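Local coordinates for possible thiamine biosynthesis enzyme (Candida albicans, PDB 2X7Q), which is of unknown function but has the periplasmic binding protein fold and may bind a small solute, perhaps one linked to thiamine biosynthesis, at residues A[78-81]-A[87-90]. The protein carries 1 engineered substitution. Numbering follows the deposited sequence.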
ATOM      1  N   ILE A  78       4.157   4.261   8.092  1.00 10.19           N
ATOM      2  CA  ILE A  78       5.385   4.863   8.602  1.00 10.86           C
ATOM      3  C   ILE A  78       5.195   6.348   8.895  1.00 11.26           C
ATOM      4  O   ILE A  78       5.598   6.836   9.951  1.00 11.44           O
ATOM      5  CB  ILE A  78       6.557   4.697   7.615  1.00 10.86           C
ATOM      6  CG1 ILE A  78       6.846   3.215   7.370  1.00 10.89           C
ATOM      7  CG2 ILE A  78       7.799   5.406   8.138  1.00 12.53           C
ATOM      8  CD1 ILE A  78       7.228   2.452   8.622  1.00 10.67           C
ATOM      9  N   ALA A  79       4.583   7.062   7.957  1.00 10.92           N
ATOM     10  CA  ALA A  79       4.343   8.490   8.128  1.00 11.92           C
ATOM     11  C   ALA A  79       3.380   8.753   9.281  1.00 11.72           C
ATOM     12  O   ALA A  79       3.608   9.646  10.096  1.00 12.67           O
ATOM     13  CB  ALA A  79       3.813   9.099   6.839  1.00 11.86           C
ATOM     14  N   ASP A  80       2.308   7.967   9.348  1.00 11.70           N
ATOM     15  CA  ASP A  80       1.310   8.121  10.401  1.00 12.19           C
ATOM     16  C   ASP A  80       1.944   7.949  11.780  1.00 12.48           C
ATOM     17  O   ASP A  80       1.626   8.685  12.714  1.00 12.60           O
ATOM     18  CB  ASP A  80       0.173   7.113  10.208  1.00 13.15           C
ATOM     19  CG  ASP A  80      -1.095   7.517  10.938  1.00 15.78           C
ATOM     20  OD1 ASP A  80      -1.600   8.631  10.689  1.00 19.24           O
ATOM     21  OD2 ASP A  80      -1.591   6.718  11.759  1.00 17.76           O
ATOM     22  N   ILE A  81       2.846   6.978  11.900  1.00 11.62           N
ATOM     23  CA  ILE A  81       3.555   6.736  13.154  1.00 11.66           C
ATOM     24  C   ILE A  81       4.533   7.869  13.455  1.00 12.55           C
ATOM     25  O   ILE A  81       4.621   8.344  14.587  1.00 12.42           O
ATOM     26  CB  ILE A  81       4.323   5.398  13.119  1.00 11.30           C
ATOM     27  CG1 ILE A  81       3.351   4.226  12.970  1.00 11.41           C
ATOM     28  CG2 ILE A  81       5.167   5.231  14.375  1.00 11.49           C
ATOM     29  CD1 ILE A  81       4.028   2.873  12.905  1.00 11.75           C
ATOM     30  N   ASN A  87      -0.299   4.332  18.457  1.00 14.37           N
ATOM     31  CA  ASN A  87      -1.197   3.186  18.545  1.00 15.85           C
ATOM     32  C   ASN A  87      -1.235   2.375  17.255  1.00 14.21           C
ATOM     33  O   ASN A  87      -2.089   1.507  17.079  1.00 15.04           O
ATOM     34  CB  ASN A  87      -2.602   3.630  18.956  1.00 16.29           C
ATOM     35  CG  ASN A  87      -2.664   4.089  20.401  1.00 18.49           C
ATOM     36  OD1 ASN A  87      -1.961   3.559  21.263  1.00 18.84           O
ATOM     37  ND2 ASN A  87      -3.504   5.079  20.674  1.00 16.46           N
ATOM     38  N   ILE A  88      -0.296   2.662  16.358  1.00 13.84           N
ATOM     39  CA  ILE A  88      -0.151   1.900  15.123  1.00 13.88           C
ATOM     40  C   ILE A  88       1.167   1.134  15.136  1.00 12.15           C
ATOM     41  O   ILE A  88       2.224   1.706  15.411  1.00 12.56           O
ATOM     42  CB  ILE A  88      -0.194   2.814  13.884  1.00 14.21           C
ATOM     43  CG1 ILE A  88      -1.586   3.428  13.723  1.00 14.29           C
ATOM     44  CG2 ILE A  88       0.177   2.033  12.635  1.00 13.85           C
ATOM     45  CD1 ILE A  88      -2.671   2.410  13.443  1.00 14.27           C
ATOM     46  N   HIS A  89       1.099  -0.160  14.841  1.00 11.89           N
ATOM     47  CA  HIS A  89       2.286  -1.008  14.851  1.00 11.46           C
ATOM     48  C   HIS A  89       2.502  -1.718  13.518  1.00 10.43           C
ATOM     49  O   HIS A  89       1.607  -2.394  13.010  1.00 10.36           O
ATOM     50  CB  HIS A  89       2.197  -2.040  15.979  1.00 11.61           C
ATOM     51  CG  HIS A  89       2.385  -1.462  17.345  1.00 13.15           C
ATOM     52  ND1 HIS A  89       1.366  -0.844  18.041  1.00 13.55           N
ATOM     53  CD2 HIS A  89       3.471  -1.413  18.152  1.00 12.67           C
ATOM     54  CE1 HIS A  89       1.819  -0.439  19.212  1.00 13.38           C
ATOM     55  NE2 HIS A  89       3.094  -0.770  19.306  1.00 14.19           N
ATOM     56  N   VAL A  90       3.697  -1.557  12.959  1.00  9.12           N
ATOM     57  CA  VAL A  90       4.081  -2.277  11.751  1.00  9.50           C
ATOM     58  C   VAL A  90       4.730  -3.603  12.135  1.00  9.10           C
ATOM     59  O   VAL A  90       5.845  -3.629  12.659  1.00 10.43           O
ATOM     60  CB  VAL A  90       5.061  -1.462  10.887  1.00  9.08           C
ATOM     61  CG1 VAL A  90       5.494  -2.268   9.671  1.00  8.64           C
ATOM     62  CG2 VAL A  90       4.425  -0.146  10.460  1.00  9.14           C
TER
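Ile78 reaches Val90 with the end of its side chain alone: its CB points away from the strand, but the bend at chi2 (-60°) brings CD1 of Ile78 to 4.2 Å from CG2 of Val90. Leu303, Ile278 and Thr282, from helices 296-306 and 275-289, pack against the same isoleucine. Asp80 is the polar member of the group. The side chains of Asp80 and Ile88 cross at about a right angle, with OD2 of Asp80 3.8 Å from CG1 of Ile88 in a van der Waals contact; Leu62 of helix 55-63 also packs on Ile88. The real partner of OD2 is Asn85 ND2, a hydrogen bond from the turn between helix and strand; since Asn85 OD1 also accepts from the backbone N of Asn87, this one amide ties the helical carboxylate to Asn87, the residue just before the strand. That turn leads from helix 74-82 into strand 88-95, an outermost strand of one of the two mixed five-stranded sheets, whose 2-1-3-5-4 strand order fits the periplasmic binding protein fold; the helix thus packs on its own sheet's border, with no hydrogen bond between the two segments. Ile81 makes the broadest contact with the strand. With chi2 at 179° its CG1–CD1 arm is fully extended and slants obliquely across Ile88 and Val90. CG1 of Ile81 sits 3.9 Å from CG2 of Ile88, and CD1 of Ile81 lies 3.9 Å from CG2 of Val90. CD1 of Ile81 also presses on the backbone, 3.3 Å from O of Ile88, a tight approach for a methyl group.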